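PDB 6AII: beta-agarase from Persicobacter, which probably hydrolyses beta-1,4-linkages of agarose to release neoagarobiose, as a GH16-family catalytic domain that carries a bound calcium ion. Local coordinates for residues A3-A7 with S28-N32; L23-M27 with S110-V114; L282-I286 with M313-I318. One frame throughout, in Å; residues are numbered along the deposited sequence.

Interaction 1 (A3-A7 with S28-N32). With CA (calcium ion), chain B.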
loop_
_atom_site.group_PDB
_atom_site.type_symbol
_atom_site.label_atom_id
_atom_site.label_comp_id
_atom_site.label_asym_id
_atom_site.label_seq_id
_atom_site.Cartn_x
_atom_site.Cartn_y
_atom_site.Cartn_z
ATOM N N ALA A 3 16.875 12.989 17.134
ATOM C CA ALA A 3 15.462 13.118 16.603
ATOM C C ALA A 3 15.309 12.085 15.483
ATOM O O ALA A 3 16.256 11.875 14.714
ATOM C CB ALA A 3 15.252 14.544 16.094
ATOM N N GLN A 4 14.117 11.501 15.378
ATOM C CA GLN A 4 13.880 10.508 14.277
ATOM C C GLN A 4 13.694 11.257 12.968
ATOM O O GLN A 4 13.549 12.484 12.923
ATOM C CB GLN A 4 12.658 9.706 14.709
ATOM C CG GLN A 4 12.988 9.053 16.053
ATOM C CD GLN A 4 12.196 7.838 16.433
ATOM O OE1 GLN A 4 12.538 6.703 16.102
ATOM N NE2 GLN A 4 11.182 8.103 17.229
ATOM N N ASP A 5 13.661 10.465 11.865
ATOM C CA ASP A 5 13.622 11.083 10.553
ATOM C C ASP A 5 12.364 11.947 10.376
ATOM O O ASP A 5 12.374 12.871 9.593
ATOM C CB ASP A 5 13.662 10.048 9.438
ATOM C CG ASP A 5 15.001 9.386 9.184
ATOM O OD1 ASP A 5 16.039 9.835 9.725
ATOM O OD2 ASP A 5 14.980 8.397 8.457
ATOM N N TRP A 6 11.258 11.569 10.977
ATOM C CA TRP A 6 9.990 12.278 10.816
ATOM C C TRP A 6 9.881 13.446 11.800
ATOM O O TRP A 6 8.839 14.076 11.878
ATOM C CB TRP A 6 8.802 11.320 11.017
ATOM C CG TRP A 6 8.894 10.560 12.299
ATOM C CD1 TRP A 6 8.652 11.027 13.546
ATOM C CD2 TRP A 6 9.225 9.181 12.446
ATOM N NE1 TRP A 6 8.768 10.039 14.472
ATOM C CE2 TRP A 6 9.177 8.896 13.828
ATOM C CE3 TRP A 6 9.590 8.172 11.553
ATOM C CZ2 TRP A 6 9.438 7.630 14.310
ATOM C CZ3 TRP A 6 9.853 6.921 12.037
ATOM C CH2 TRP A 6 9.780 6.656 13.411
ATOM N N ALA A 7 10.895 13.666 12.613
ATOM C CA ALA A 7 10.719 14.709 13.659
ATOM C C ALA A 7 10.542 16.056 12.977
ATOM O O ALA A 7 11.130 16.304 11.967
ATOM C CB ALA A 7 11.878 14.730 14.602
ATOM N N SER A 28 6.835 1.426 14.210
ATOM C CA SER A 28 7.471 2.619 13.741
ATOM C C SER A 28 8.971 2.375 13.569
ATOM O O SER A 28 9.603 1.697 14.426
ATOM C CB SER A 28 7.235 3.844 14.658
ATOM O OG SER A 28 5.853 4.089 14.876
ATOM N N ASP A 29 9.566 2.868 12.466
ATOM C CA ASP A 29 10.965 2.601 12.159
ATOM C C ASP A 29 11.434 3.595 11.116
ATOM O O ASP A 29 10.703 3.764 10.106
ATOM C CB ASP A 29 11.144 1.167 11.676
ATOM C CG ASP A 29 12.573 0.659 11.664
ATOM O OD1 ASP A 29 13.529 1.461 11.693
ATOM O OD2 ASP A 29 12.695 -0.599 11.733
ATOM N N ASP A 30 12.607 4.252 11.322
ATOM C CA ASP A 30 13.158 5.092 10.258
ATOM C C ASP A 30 14.342 4.494 9.492
ATOM O O ASP A 30 14.956 5.177 8.690
ATOM C CB ASP A 30 13.435 6.499 10.779
ATOM C CG ASP A 30 14.375 6.612 11.959
ATOM O OD1 ASP A 30 14.883 5.589 12.436
ATOM O OD2 ASP A 30 14.599 7.783 12.336
ATOM N N PHE A 31 14.589 3.184 9.708
ATOM C CA PHE A 31 15.415 2.376 8.796
ATOM C C PHE A 31 16.837 2.925 8.569
ATOM O O PHE A 31 17.343 2.938 7.444
ATOM C CB PHE A 31 14.673 2.231 7.448
ATOM C CG PHE A 31 13.434 1.407 7.592
ATOM C CD1 PHE A 31 13.537 0.110 8.044
ATOM C CD2 PHE A 31 12.169 1.917 7.323
ATOM C CE1 PHE A 31 12.419 -0.689 8.189
ATOM C CE2 PHE A 31 11.052 1.119 7.463
ATOM C CZ PHE A 31 11.176 -0.178 7.899
ATOM N N ASN A 32 17.464 3.370 9.654
ATOM C CA ASN A 32 18.782 4.006 9.529
ATOM C C ASN A 32 19.855 3.048 10.041
ATOM O O ASN A 32 20.890 3.461 10.582
ATOM C CB ASN A 32 18.770 5.394 10.166
ATOM C CG ASN A 32 17.776 6.349 9.507
ATOM O OD1 ASN A 32 17.514 6.332 8.280
ATOM N ND2 ASN A 32 17.268 7.252 10.321
HETATM CA CA CA B . 15.382 6.710 6.972
HETATM O O HOH W 1 13.082 3.866 14.664
HETATM O O HOH W 2 15.124 5.761 15.066
HETATM O O HOH W 3 11.088 4.070 16.038
HETATM O O HOH W 4 17.091 8.388 6.204
#
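Asp30 and Asp5 meet at a calcium site on the convex flank of the GH16 jelly-roll sandwich, where the N-terminal type I turn from Gln4 to Ala7 lies against the loop 28-32. The two carboxylates play different parts. Asp5 binds the calcium ion through OD2 (2.3 Å), while Asp30 offers the ion its backbone O, also at 2.3 Å, and leaves its side chain for the turn. With CG lodged between backbone N and carbonyl carbon (chi1 58°), Asp30 turns OD2 to the backbone of Asp5, whose N-H reaches its anti lone pair over 2.9 Å. The carboxylate planes stand 49° apart, and the nearby calcium probably eases the repulsion between them. The benzo edge of Trp6 abuts Asp29 C (CZ3, 3.8 Å), its CH2 and CZ3 touch Ser28 CB and Asp30 CB obliquely, and Gln4 CB, from the same turn, lies over one face. Gly74 and Asp316 complete the protein ligands of the ion. Asn32 serves twice, since OD1 binds calcium at 2.5 Å and its amide nitrogen turns back to Asp5: ND2 donates to Asp5 OD1 over 2.9 Å, meeting that oxygen from 37° above the carboxylate plane.

Interaction 2 (L23-M27 with S110-V114)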
loop_
_atom_site.group_PDB
_atom_site.type_symbol
_atom_site.label_atom_id
_atom_site.label_comp_id
_atom_site.label_asym_id
_atom_site.label_seq_id
_atom_site.Cartn_x
_atom_site.Cartn_y
_atom_site.Cartn_z
ATOM N N LEU A 23 3.485 7.947 19.693
ATOM C CA LEU A 23 4.116 6.983 18.757
ATOM C C LEU A 23 3.890 5.549 19.208
ATOM O O LEU A 23 4.088 5.218 20.407
ATOM C CB LEU A 23 5.610 7.282 18.605
ATOM C CG LEU A 23 6.283 6.533 17.451
ATOM C CD1 LEU A 23 6.008 7.166 16.086
ATOM C CD2 LEU A 23 7.779 6.482 17.685
ATOM N N GLN A 24 3.454 4.675 18.291
ATOM C CA GLN A 24 3.379 3.250 18.572
ATOM C C GLN A 24 4.721 2.633 18.199
ATOM O O GLN A 24 5.026 2.375 17.014
ATOM C CB GLN A 24 2.186 2.601 17.861
ATOM C CG GLN A 24 2.020 1.118 18.208
ATOM C CD GLN A 24 0.788 0.470 17.630
ATOM O OE1 GLN A 24 -0.256 1.125 17.489
ATOM N NE2 GLN A 24 0.905 -0.802 17.296
ATOM N N ALA A 25 5.564 2.378 19.197
ATOM C CA ALA A 25 6.971 1.980 18.913
ATOM C C ALA A 25 7.102 0.696 18.066
ATOM O O ALA A 25 8.036 0.626 17.274
ATOM C CB ALA A 25 7.689 1.817 20.224
ATOM N N ASP A 26 6.244 -0.296 18.238
ATOM C CA ASP A 26 6.468 -1.601 17.641
ATOM C C ASP A 26 6.130 -1.592 16.146
ATOM O O ASP A 26 6.431 -2.547 15.451
ATOM C CB ASP A 26 5.723 -2.710 18.361
ATOM C CG ASP A 26 4.228 -2.763 18.192
ATOM O OD1 ASP A 26 3.616 -1.755 17.812
ATOM O OD2 ASP A 26 3.668 -3.790 18.557
ATOM N N MET A 27 5.580 -0.490 15.693
ATOM C CA MET A 27 5.144 -0.389 14.266
ATOM C C MET A 27 5.788 0.833 13.610
ATOM O O MET A 27 5.319 1.262 12.573
ATOM C CB MET A 27 3.618 -0.257 14.182
ATOM C CG MET A 27 2.853 -1.525 14.540
ATOM S SD MET A 27 3.164 -2.812 13.330
ATOM C CE MET A 27 2.033 -2.287 12.029
ATOM N N SER A 110 4.414 -6.775 8.884
ATOM C CA SER A 110 4.746 -6.431 10.261
ATOM C C SER A 110 4.490 -7.606 11.208
ATOM O O SER A 110 3.645 -8.436 10.936
ATOM C CB SER A 110 3.932 -5.255 10.748
ATOM O OG SER A 110 2.564 -5.519 10.827
ATOM N N LYS A 111 5.291 -7.635 12.262
ATOM C CA LYS A 111 4.987 -8.485 13.412
ATOM C C LYS A 111 3.778 -7.939 14.174
ATOM O O LYS A 111 2.892 -8.682 14.576
ATOM C CB LYS A 111 6.195 -8.557 14.347
ATOM C CG LYS A 111 5.915 -9.475 15.547
ATOM C CD LYS A 111 7.071 -9.524 16.489
ATOM C CE LYS A 111 8.129 -10.484 16.038
ATOM N NZ LYS A 111 9.286 -10.469 16.973
ATOM N N GLY A 112 3.728 -6.638 14.385
ATOM C CA GLY A 112 2.690 -6.029 15.160
ATOM C C GLY A 112 1.420 -5.745 14.380
ATOM O O GLY A 112 1.341 -6.019 13.146
ATOM N N HIS A 113 0.427 -5.270 15.141
ATOM C CA HIS A 113 -0.840 -4.903 14.637
ATOM C C HIS A 113 -1.183 -3.450 14.978
ATOM O O HIS A 113 -0.726 -2.873 15.988
ATOM C CB HIS A 113 -1.986 -5.787 15.178
ATOM C CG HIS A 113 -1.901 -7.207 14.766
ATOM N ND1 HIS A 113 -1.000 -8.095 15.342
ATOM C CD2 HIS A 113 -2.653 -7.927 13.909
ATOM C CE1 HIS A 113 -1.159 -9.299 14.779
ATOM N NE2 HIS A 113 -2.191 -9.222 13.917
ATOM N N VAL A 114 -2.090 -2.894 14.186
ATOM C CA VAL A 114 -2.763 -1.667 14.560
ATOM C C VAL A 114 -4.274 -1.884 14.602
ATOM O O VAL A 114 -4.799 -2.804 13.980
ATOM C CB VAL A 114 -2.400 -0.517 13.606
ATOM C CG1 VAL A 114 -0.899 -0.297 13.537
ATOM C CG2 VAL A 114 -2.921 -0.770 12.228
HETATM O O HOH W 5 6.077 -4.864 13.946
HETATM O O HOH W 6 1.206 -4.603 17.907
#
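Met27 reaches from the end of the 23-27 turn into the bend 110-114, and its side chain can be followed outward atom by atom. CB points across the contact, and CG passes 4.1 Å from both His113 O and Val114 CG1. The bend at chi2 (-66°) sets the sulfur against the 110-112 backbone: SD lies 3.6 Å from Gly112 C and equally close to Ser110 CB. The bend at chi3 (-80°) then swings the tip toward Ser110 and Val114, so that CE sits 3.5 Å from Ser110 OG and also touches Val114 CG1, the two side chains crossing at a slant. Leu282 and Val320, from strands of the two facing sheets, flank the methionine, which packs between the sheets of the GH16 beta-sandwich where strand 97-110 gives way to the loop before strand 118-125.

Beside the methionine runs a polar seam. Gln24 extends its chain so that NE2 donates to His113 O (2.9 Å), which lies in the plane of the amide, and to Asp26 OD1 at 2.9 Å, where it meets the syn lone pair. These two bonds fix the rotation of the amide. Asp26 OD2 accepts a hydrogen bond from a water that in turn accepts one from His113 N, and a second water joins Asp26 O to Gly112 N. Ser110 OG donates to Gly112 O over 2.7 Å, pinning the bend from within. The backbone polar groups of 112-113 are thus met by a side-chain amide, a hydroxyl and two waters, which implies a junction held partly through solvent, with the methionine contacts beside it.

Interaction 3 (L282-I286 with M313-I318). With CA (calcium ion), chain B.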
loop_
_atom_site.group_PDB
_atom_site.type_symbol
_atom_site.label_atom_id
_atom_site.label_comp_id
_atom_site.label_asym_id
_atom_site.label_seq_id
_atom_site.Cartn_x
_atom_site.Cartn_y
_atom_site.Cartn_z
ATOM N N LEU A 282 0.560 -4.484 8.909
ATOM C CA LEU A 282 0.953 -3.633 7.785
ATOM C C LEU A 282 1.771 -4.498 6.823
ATOM O O LEU A 282 2.694 -5.233 7.208
ATOM C CB LEU A 282 1.749 -2.447 8.338
ATOM C CG LEU A 282 2.330 -1.492 7.292
ATOM C CD1 LEU A 282 1.229 -0.758 6.572
ATOM C CD2 LEU A 282 3.270 -0.516 7.986
ATOM N N ILE A 283 1.481 -4.347 5.515
ATOM C CA ILE A 283 2.167 -5.022 4.478
ATOM C C ILE A 283 2.718 -3.952 3.519
ATOM O O ILE A 283 1.968 -3.045 3.119
ATOM C CB ILE A 283 1.207 -6.016 3.757
ATOM C CG1 ILE A 283 0.583 -6.982 4.783
ATOM C CG2 ILE A 283 1.917 -6.744 2.622
ATOM C CD1 ILE A 283 -0.233 -8.111 4.219
ATOM N N ILE A 284 3.983 -4.079 3.168
ATOM C CA ILE A 284 4.586 -3.234 2.109
ATOM C C ILE A 284 5.242 -4.185 1.108
ATOM O O ILE A 284 6.034 -5.036 1.470
ATOM C CB ILE A 284 5.611 -2.248 2.651
ATOM C CG1 ILE A 284 5.000 -1.445 3.800
ATOM C CG2 ILE A 284 6.083 -1.377 1.490
ATOM C CD1 ILE A 284 5.864 -0.285 4.232
ATOM N N ASN A 285 4.840 -4.073 -0.147
ATOM C CA ASN A 285 5.362 -5.026 -1.097
ATOM C C ASN A 285 5.328 -4.460 -2.515
ATOM O O ASN A 285 4.663 -3.442 -2.816
ATOM C CB ASN A 285 4.588 -6.357 -1.099
ATOM C CG ASN A 285 3.275 -6.280 -1.860
ATOM O OD1 ASN A 285 2.302 -5.743 -1.373
ATOM N ND2 ASN A 285 3.204 -6.806 -3.069
ATOM N N ILE A 286 6.021 -5.187 -3.396
ATOM C CA ILE A 286 5.934 -4.944 -4.815
ATOM C C ILE A 286 5.449 -6.239 -5.486
ATOM O O ILE A 286 5.598 -7.320 -4.917
ATOM C CB ILE A 286 7.255 -4.474 -5.441
ATOM C CG1 ILE A 286 8.350 -5.544 -5.384
ATOM C CG2 ILE A 286 7.675 -3.134 -4.779
ATOM C CD1 ILE A 286 9.717 -5.142 -5.958
ATOM N N MET A 313 11.613 -0.296 -4.651
ATOM C CA MET A 313 10.695 0.522 -3.850
ATOM C C MET A 313 11.406 0.795 -2.518
ATOM O O MET A 313 11.799 -0.148 -1.835
ATOM C CB MET A 313 9.381 -0.173 -3.579
ATOM C CG MET A 313 8.391 0.672 -2.777
ATOM S SD MET A 313 6.897 -0.324 -2.385
ATOM C CE MET A 313 6.000 0.850 -1.393
ATOM N N LYS A 314 11.580 2.060 -2.148
ATOM C CA LYS A 314 12.381 2.414 -0.968
ATOM C C LYS A 314 11.437 2.960 0.116
ATOM O O LYS A 314 10.468 3.694 -0.217
ATOM C CB LYS A 314 13.436 3.466 -1.300
ATOM C CG LYS A 314 14.428 2.983 -2.312
ATOM C CD LYS A 314 15.462 4.025 -2.724
ATOM C CE LYS A 314 16.386 3.456 -3.771
ATOM N NZ LYS A 314 17.277 4.514 -4.291
ATOM N N VAL A 315 11.705 2.615 1.360
ATOM C CA VAL A 315 10.873 3.095 2.447
ATOM C C VAL A 315 11.811 3.837 3.420
ATOM O O VAL A 315 12.598 3.201 4.124
ATOM C CB VAL A 315 10.102 1.975 3.166
ATOM C CG1 VAL A 315 9.167 2.549 4.232
ATOM C CG2 VAL A 315 9.320 1.092 2.176
ATOM N N ASP A 316 11.682 5.167 3.438
ATOM C CA ASP A 316 12.534 5.975 4.352
ATOM C C ASP A 316 12.104 5.765 5.786
ATOM O O ASP A 316 12.929 5.745 6.705
ATOM C CB ASP A 316 12.419 7.438 3.939
ATOM C CG ASP A 316 13.330 8.379 4.710
ATOM O OD1 ASP A 316 14.368 7.904 5.252
ATOM O OD2 ASP A 316 12.996 9.594 4.737
ATOM N N TRP A 317 10.803 5.704 6.021
ATOM C CA TRP A 317 10.307 5.490 7.369
ATOM C C TRP A 317 8.844 5.040 7.326
ATOM O O TRP A 317 8.107 5.286 6.345
ATOM C CB TRP A 317 10.463 6.745 8.273
ATOM C CG TRP A 317 10.005 8.088 7.795
ATOM C CD1 TRP A 317 10.848 9.067 7.399
ATOM C CD2 TRP A 317 8.689 8.646 7.732
ATOM N NE1 TRP A 317 10.182 10.234 7.167
ATOM C CE2 TRP A 317 8.851 10.011 7.363
ATOM C CE3 TRP A 317 7.396 8.147 7.992
ATOM C CZ2 TRP A 317 7.775 10.856 7.210
ATOM C CZ3 TRP A 317 6.314 8.985 7.794
ATOM C CH2 TRP A 317 6.509 10.329 7.429
ATOM N N ILE A 318 8.420 4.398 8.400
ATOM C CA ILE A 318 7.062 4.078 8.709
ATOM C C ILE A 318 6.819 4.653 10.101
ATOM O O ILE A 318 7.639 4.377 10.999
ATOM C CB ILE A 318 6.787 2.561 8.715
ATOM C CG1 ILE A 318 7.090 1.933 7.362
ATOM C CG2 ILE A 318 5.403 2.259 9.218
ATOM C CD1 ILE A 318 7.225 0.432 7.419
HETATM CA CA CA B . 15.382 6.710 6.972
HETATM O O HOH W 4 17.091 8.388 6.204
#
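Ile284 and Ile318 share one set of torsions, CG1 anti to the carbonyl carbon (chi1 -52° and -60°) with chi2 extended, and each therefore sends its CD1 straight out from its strand. The two methyls meet tip to tip, Ile284 CD1 at 3.5 Å from Ile318 CD1. Leu282 makes a similar approach one step along: its CD2 reaches Ile318 CG2 at 3.7 Å. Met313 is extended throughout, and its thioether crosses Ile284 at about a right angle, placing CE 3.6 Å from Ile284 CG2. That same CG2 also looks toward Val315 CG2, at 4.1 Å. At the far end Ile286 and Met313 slide past each other in opposite directions, with Ile286 CG2 against Met313 CB at 3.6 Å.

This is the interior of the beta-sandwich of the GH16 jelly roll. Strand 280-287 belongs to one sheet and strand 312-325 to the other; the axes of 282-286 and 313-315 come within 8.7 Å, their directions 153° apart. Ile78 of strand 75-79 packs beside Ile284 and Ile286, and Met137 of strand 132-139 beside Leu282.

Between Val315 and Ile318, strand 312-325 is interrupted by a classic beta bulge, where Asp316 and Trp317 both face Arg123. The bulge turns Asp316 away from the core toward the calcium ion, which it grips twice, by OD1 at 2.3 Å and by its backbone O at 2.6 Å. Its other carboxylate oxygen, OD2, forms a salt bridge with Arg123 NH2.

From the N terminus, interaction 1 closes first, bringing 28-32 back to 3-7 around the excursion that contains strand 19-23. Interaction 2 starts inside that loop, at 23-27, and closes much later at 110-114, so the two cross along the chain. Interaction 3 follows both in series, joining 282-286 to 313-318 near the C-terminal end. Spatially they touch one another. Leu23 packs on Trp6 and Ser28, the calcium ion joins interactions 1 and 3, and Ser110 pairs with Leu282 through the backbone between interactions 2 and 3. The N-terminal segment and sandwich edge are thereby tied to the two facing sheets.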